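Local coordinates for protein quinoline 2-oxidoreductase large subunit (Pseudomonas putida, PDB 1T3Q) that probably oxidises quinoline at carbon 2, acting as the molybdenum-bearing subunit of a molybdenum hydroxylase of the xanthine dehydrogenase family, at residues Ala369-Gly374 and Ile683-Gly688; Ala377-Arg382 and Ala745-Pro750. All blocks are in the same frame, centred on the assembly; numbering follows the deposited sequence.

Contact 1 (Ala369-Gly374 and Ile683-Gly688). With MCN (pterin cytosine dinucleotide), chain N; SMO (dioxosulfidomolybdenum(VI) ion), chain O.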
loop_
_atom_site.group_PDB
_atom_site.type_symbol
_atom_site.label_atom_id
_atom_site.label_comp_id
_atom_site.label_asym_id
_atom_site.label_seq_id
_atom_site.Cartn_x
_atom_site.Cartn_y
_atom_site.Cartn_z
ATOM N N ALA B 369 -2.690 -16.043 26.796
ATOM C CA ALA B 369 -1.929 -17.112 26.169
ATOM C C ALA B 369 -0.464 -16.779 25.935
ATOM O O ALA B 369 -0.127 -15.696 25.472
ATOM C CB ALA B 369 -2.575 -17.489 24.845
ATOM N N TYR B 370 0.394 -17.732 26.275
ATOM C CA TYR B 370 1.826 -17.618 26.054
ATOM C C TYR B 370 2.310 -19.042 25.801
ATOM O O TYR B 370 1.981 -19.963 26.550
ATOM C CB TYR B 370 2.544 -16.998 27.260
ATOM C CG TYR B 370 4.063 -17.041 27.178
ATOM C CD1 TYR B 370 4.737 -16.721 25.994
ATOM C CD2 TYR B 370 4.826 -17.377 28.296
ATOM C CE1 TYR B 370 6.132 -16.741 25.930
ATOM C CE2 TYR B 370 6.222 -17.394 28.245
ATOM C CZ TYR B 370 6.867 -17.076 27.059
ATOM O OH TYR B 370 8.246 -17.100 27.006
ATOM N N ARG B 371 3.047 -19.202 24.705
ATOM C CA ARG B 371 3.622 -20.471 24.275
ATOM C C ARG B 371 3.521 -21.605 25.294
ATOM O O ARG B 371 4.197 -21.592 26.330
ATOM C CB ARG B 371 5.092 -20.239 23.906
ATOM C CG ARG B 371 5.695 -21.284 22.996
ATOM C CD ARG B 371 7.078 -20.837 22.559
ATOM N NE ARG B 371 7.583 -21.636 21.451
ATOM C CZ ARG B 371 8.632 -21.293 20.710
ATOM N NH1 ARG B 371 9.282 -20.165 20.964
ATOM N NH2 ARG B 371 9.015 -22.070 19.702
ATOM N N GLY B 372 2.677 -22.586 24.990
ATOM C CA GLY B 372 2.504 -23.724 25.875
ATOM C C GLY B 372 1.307 -23.568 26.793
ATOM O O GLY B 372 0.829 -24.542 27.383
ATOM N N VAL B 373 0.826 -22.335 26.898
ATOM C CA VAL B 373 -0.314 -21.979 27.741
ATOM C C VAL B 373 -0.369 -22.693 29.091
ATOM O O VAL B 373 0.650 -22.819 29.771
ATOM C CB VAL B 373 -1.661 -22.162 26.975
ATOM C CG1 VAL B 373 -1.707 -21.199 25.794
ATOM C CG2 VAL B 373 -1.821 -23.598 26.480
ATOM N N GLY B 374 -1.554 -23.155 29.481
ATOM C CA GLY B 374 -1.703 -23.820 30.763
ATOM C C GLY B 374 -1.099 -25.204 30.902
ATOM O O GLY B 374 -1.040 -25.741 32.013
ATOM N N ILE B 683 13.234 -23.782 24.177
ATOM C CA ILE B 683 14.071 -24.162 25.309
ATOM C C ILE B 683 14.630 -22.934 26.030
ATOM O O ILE B 683 14.711 -22.915 27.260
ATOM C CB ILE B 683 15.241 -25.088 24.864
ATOM C CG1 ILE B 683 14.690 -26.486 24.547
ATOM C CG2 ILE B 683 16.303 -25.172 25.978
ATOM C CD1 ILE B 683 15.698 -27.441 23.910
ATOM N N ALA B 684 15.013 -21.911 25.274
ATOM C CA ALA B 684 15.544 -20.696 25.887
ATOM C C ALA B 684 14.455 -20.028 26.735
ATOM O O ALA B 684 14.704 -19.612 27.868
ATOM C CB ALA B 684 16.050 -19.732 24.812
ATOM N N GLN B 685 13.250 -19.929 26.193
ATOM C CA GLN B 685 12.157 -19.315 26.943
ATOM C C GLN B 685 11.851 -20.124 28.198
ATOM O O GLN B 685 11.478 -19.560 29.229
ATOM C CB GLN B 685 10.905 -19.181 26.066
ATOM C CG GLN B 685 11.019 -18.061 25.032
ATOM C CD GLN B 685 9.837 -18.004 24.084
ATOM O OE1 GLN B 685 9.377 -19.030 23.598
ATOM N NE2 GLN B 685 9.353 -16.797 23.804
ATOM N N ALA B 686 12.026 -21.444 28.112
ATOM C CA ALA B 686 11.790 -22.347 29.241
ATOM C C ALA B 686 12.794 -22.074 30.357
ATOM O O ALA B 686 12.452 -22.086 31.539
ATOM C CB ALA B 686 11.905 -23.805 28.780
ATOM N N ILE B 687 14.045 -21.844 29.977
ATOM C CA ILE B 687 15.082 -21.541 30.949
ATOM C C ILE B 687 14.748 -20.187 31.577
ATOM O O ILE B 687 14.967 -19.963 32.771
ATOM C CB ILE B 687 16.460 -21.490 30.262
ATOM C CG1 ILE B 687 16.886 -22.914 29.898
ATOM C CG2 ILE B 687 17.485 -20.807 31.168
ATOM C CD1 ILE B 687 18.070 -22.983 28.932
ATOM N N GLY B 688 14.206 -19.292 30.761
ATOM C CA GLY B 688 13.827 -17.983 31.259
ATOM C C GLY B 688 12.748 -18.133 32.322
ATOM O O GLY B 688 12.906 -17.665 33.450
HETATM N N1 MCN N . 7.175 -27.096 11.287
HETATM C C2 MCN N . 7.744 -27.987 10.319
HETATM N N3 MCN N . 7.262 -29.283 10.420
HETATM C C4 MCN N . 6.330 -29.755 11.338
HETATM C C5 MCN N . 5.791 -28.799 12.314
HETATM C C6 MCN N . 6.207 -27.489 12.283
HETATM O O2 MCN N . 8.580 -27.604 9.531
HETATM N N4 MCN N . 5.938 -31.011 11.336
HETATM C "C1'" MCN N . 7.667 -25.604 11.179
HETATM C C2D MCN N . 6.628 -24.698 10.375
HETATM O "O2'" MCN N . 7.350 -23.667 9.611
HETATM C "C3'" MCN N . 5.720 -24.164 11.463
HETATM C C4D MCN N . 6.632 -23.927 12.643
HETATM O O4D MCN N . 7.763 -24.919 12.461
HETATM O "O3'" MCN N . 5.082 -22.918 11.011
HETATM C "C5'" MCN N . 5.947 -23.944 14.039
HETATM O "O5'" MCN N . 5.215 -25.143 14.084
HETATM P PA MCN N . 3.667 -25.245 14.380
HETATM O O1A MCN N . 3.025 -25.653 13.091
HETATM O O2A MCN N . 3.584 -26.116 15.622
HETATM O O3A MCN N . 2.997 -23.868 14.931
HETATM P PB MCN N . 2.593 -22.517 14.173
HETATM O O1B MCN N . 1.114 -22.363 14.318
HETATM O O2B MCN N . 3.161 -22.478 12.784
HETATM O O3B MCN N . 3.357 -21.381 15.009
HETATM C C10 MCN N . 2.816 -20.879 16.205
HETATM C "C9'" MCN N . 3.636 -21.472 17.303
HETATM C "C8'" MCN N . 3.076 -20.840 18.599
HETATM S "S8'" MCN N . 1.368 -21.225 18.959
HETATM C "C7'" MCN N . 3.753 -20.076 19.459
HETATM S "S7'" MCN N . 3.081 -19.338 20.940
HETATM C "C6'" MCN N . 5.240 -19.727 19.111
HETATM C C7 MCN N . 5.851 -20.796 18.245
HETATM O "O9'" MCN N . 5.061 -21.038 17.092
HETATM N "N5'" MCN N . 5.206 -18.303 18.576
HETATM C C4A MCN N . 6.456 -18.060 17.880
HETATM N "N8'" MCN N . 7.220 -20.379 17.787
HETATM C C4B MCN N . 7.449 -18.995 17.535
HETATM N "N1'" MCN N . 8.658 -18.713 16.850
HETATM C "C2'" MCN N . 8.834 -17.412 16.520
HETATM N "N2'" MCN N . 9.978 -17.089 15.878
HETATM N "N3'" MCN N . 7.902 -16.429 16.789
HETATM C "C4'" MCN N . 6.644 -16.643 17.466
HETATM O "O4'" MCN N . 5.883 -15.728 17.663
HETATM S S SMO O . 0.527 -19.336 22.911
HETATM MO MO SMO O . 0.695 -19.864 20.848
HETATM O OM2 SMO O . -0.595 -20.906 21.373
HETATM O OM1 SMO O . 0.049 -18.486 20.107
HETATM O O HOH W 1 9.647 -17.470 29.416
#
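Arg371 and Gln685 face each other across 9.0 Å between CA atoms, the first on the loop that leads into helix 375-393, the second within helix 672-692. The loop turns sharply after Arg371, Val373 N bonding back to Tyr370 O at 2.7 Å. The Arg371 side chain leaves with CG beside its own carbonyl carbon (chi1 -159°) and runs extended to NE, past the cofactor's S7', and its guanidinium crosses the Gln685 amide nearly at a right angle. Arg371 NH1 donates to Gln685 OE1 at 2.9 Å, a bent bond (144°) that arrives above the carbonyl plane. Over one guanidinium face lies the pterin, N8' of the cofactor 3.1 Å from Arg371 NH2. The Tyr370 ring turns its edge to Gln685; a water joins Tyr370 OH, whose proton it accepts at 2.8 Å, to Gln685 O. Arg371 N lies 3.1 Å from the sulfur of the dioxosulfidomolybdenum ion (atom S). Held through NE by Gly742 O, through NH1 by Gln685 OE1 and through a further bond of NH2, the guanidinium is fixed with one face against pterin N8', which makes Gln685 a second-shell residue that positions Arg371.

Contact 2 (Ala377-Arg382 and Ala745-Pro750)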
loop_
_atom_site.group_PDB
_atom_site.type_symbol
_atom_site.label_atom_id
_atom_site.label_comp_id
_atom_site.label_asym_id
_atom_site.label_seq_id
_atom_site.Cartn_x
_atom_site.Cartn_y
_atom_site.Cartn_z
ATOM N N ALA B 377 2.423 -25.571 33.565
ATOM C CA ALA B 377 2.415 -25.725 35.021
ATOM C C ALA B 377 2.271 -27.170 35.485
ATOM O O ALA B 377 3.054 -27.642 36.316
ATOM C CB ALA B 377 1.308 -24.872 35.638
ATOM N N GLY B 378 1.271 -27.863 34.954
ATOM C CA GLY B 378 1.040 -29.250 35.335
ATOM C C GLY B 378 2.175 -30.166 34.915
ATOM O O GLY B 378 2.481 -31.139 35.599
ATOM N N GLN B 379 2.790 -29.864 33.778
ATOM C CA GLN B 379 3.912 -30.659 33.286
ATOM C C GLN B 379 5.041 -30.554 34.312
ATOM O O GLN B 379 5.646 -31.557 34.688
ATOM C CB GLN B 379 4.374 -30.125 31.923
ATOM C CG GLN B 379 5.498 -30.930 31.249
ATOM C CD GLN B 379 5.037 -32.278 30.719
ATOM O OE1 GLN B 379 3.851 -32.485 30.451
ATOM N NE2 GLN B 379 5.981 -33.196 30.537
ATOM N N ILE B 380 5.321 -29.334 34.769
ATOM C CA ILE B 380 6.358 -29.117 35.774
ATOM C C ILE B 380 6.062 -29.925 37.037
ATOM O O ILE B 380 6.908 -30.666 37.533
ATOM C CB ILE B 380 6.459 -27.615 36.183
ATOM C CG1 ILE B 380 7.077 -26.800 35.046
ATOM C CG2 ILE B 380 7.300 -27.468 37.456
ATOM C CD1 ILE B 380 7.036 -25.300 35.283
ATOM N N ALA B 381 4.848 -29.771 37.552
ATOM C CA ALA B 381 4.434 -30.459 38.769
ATOM C C ALA B 381 4.482 -31.983 38.676
ATOM O O ALA B 381 5.070 -32.642 39.535
ATOM C CB ALA B 381 3.027 -30.003 39.159
ATOM N N ARG B 382 3.876 -32.542 37.634
ATOM C CA ARG B 382 3.845 -33.997 37.478
ATOM C C ARG B 382 5.226 -34.605 37.243
ATOM O O ARG B 382 5.603 -35.563 37.908
ATOM C CB ARG B 382 2.919 -34.398 36.325
ATOM C CG ARG B 382 2.615 -35.896 36.278
ATOM C CD ARG B 382 2.021 -36.302 34.941
ATOM N NE ARG B 382 2.893 -35.890 33.848
ATOM C CZ ARG B 382 2.618 -34.908 32.999
ATOM N NH1 ARG B 382 3.484 -34.598 32.046
ATOM N NH2 ARG B 382 1.466 -34.254 33.087
ATOM N N ALA B 745 8.634 -27.245 23.298
ATOM C CA ALA B 745 9.662 -26.970 24.289
ATOM C C ALA B 745 9.176 -26.165 25.493
ATOM O O ALA B 745 9.697 -26.331 26.591
ATOM C CB ALA B 745 10.849 -26.264 23.630
ATOM N N MET B 746 8.197 -25.287 25.296
ATOM C CA MET B 746 7.698 -24.490 26.416
ATOM C C MET B 746 6.679 -25.252 27.248
ATOM O O MET B 746 6.250 -24.794 28.308
ATOM C CB MET B 746 7.106 -23.162 25.931
ATOM C CG MET B 746 8.084 -21.986 26.058
ATOM S SD MET B 746 8.695 -21.745 27.761
ATOM C CE MET B 746 7.235 -21.005 28.523
ATOM N N ILE B 747 6.287 -26.421 26.765
ATOM C CA ILE B 747 5.359 -27.246 27.522
ATOM C C ILE B 747 6.205 -28.133 28.426
ATOM O O ILE B 747 5.966 -28.232 29.625
ATOM C CB ILE B 747 4.524 -28.177 26.604
ATOM C CG1 ILE B 747 3.519 -27.361 25.790
ATOM C CG2 ILE B 747 3.815 -29.241 27.437
ATOM C CD1 ILE B 747 2.775 -28.183 24.761
ATOM N N SER B 748 7.228 -28.736 27.828
ATOM C CA SER B 748 8.097 -29.691 28.506
ATOM C C SER B 748 9.455 -29.242 29.055
ATOM O O SER B 748 9.833 -29.641 30.152
ATOM C CB SER B 748 8.300 -30.887 27.567
ATOM O OG SER B 748 9.232 -31.820 28.078
ATOM N N ALA B 749 10.202 -28.434 28.311
ATOM C CA ALA B 749 11.511 -28.010 28.804
ATOM C C ALA B 749 11.481 -27.357 30.196
ATOM O O ALA B 749 12.393 -27.554 30.994
ATOM C CB ALA B 749 12.187 -27.078 27.790
ATOM N N PRO B 750 10.438 -26.574 30.515
ATOM C CA PRO B 750 10.464 -25.980 31.855
ATOM C C PRO B 750 10.469 -27.063 32.933
ATOM O O PRO B 750 11.111 -26.923 33.973
ATOM C CB PRO B 750 9.189 -25.140 31.888
ATOM C CG PRO B 750 8.990 -24.764 30.436
ATOM C CD PRO B 750 9.297 -26.068 29.733
#
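Gln379 swings CG anti to its backbone N (chi1 -176°) and then bends at chi2 (72°), which lays CB and CG against the 745-750 helix and turns the amide along its flank. Ile380, one residue on, carries CG1 anti to its carbonyl carbon, bringing CD1 over to Pro750. The two helices run nearly parallel, their short axes 8.1 Å apart at closest and crossing at -24°, with the CA atoms of Gln379 and Ser748 6.4 Å from each other. Gln379 CG sits 3.2 Å from Ile747 O and 4.0 Å from Ser748 CA, so the aliphatic part of the glutamine does the touching. Beyond it, Ile380 CD1 meets Pro750 CB at 4.0 Å, the isoleucine side chain crossing the proline ring at about a right angle.

The polar ends are held by other partners. Arg382 NH1 donates to Gln379 OE1 at 2.7 Å, within its own guanidinium plane but well above the amide carbonyl plane. Gln379 NE2 goes to Val462 O and Ser461 OG on strand 454-467, and Ser748 OG also bonds to Ser461, as well as to His642. The proline ring leaves N of Pro750 without a hydrogen to give, and the helix is kinked there. No hydrogen bond passes between 377-382 and 745-750; just before the first, Thr376 OG1 bonds to Met746 O. Ile380 and Pro750 meet as apolar side chains, the aliphatic part of Gln379 lies on a buried carbonyl oxygen, Ile747 O, that has no hydrogen-bonding partner, and the glutamine amide, fastened at both ends, ties helix 375-393 to the neighbouring sheet.

The two contacts, with centres about 9 Å apart, touch directly, and their segments alternate along the chain. Met746, on the 745-750 segment, bridges the two: its CB packs 3.3 Å from Arg371 O and its SD 3.4 Å from Ala686 N, both in contact 1. Ala749 CB meets Ala686 CB at 3.4 Å, so helix 744-761 touches helix 672-692 as well as the 369-374 loop. Contact 1 reaches the molybdenum pocket itself through Tyr370 and Arg371, and its Gln685 side chain is about 9 Å from an Fe2S2 cluster; contact 2 lies a layer behind, the Ile747 side chain about 9 Å from both the molybdenum ion and the pterin cofactor. Glu743, another pocket residue, accepts from Gly372 N just before helix 744-761.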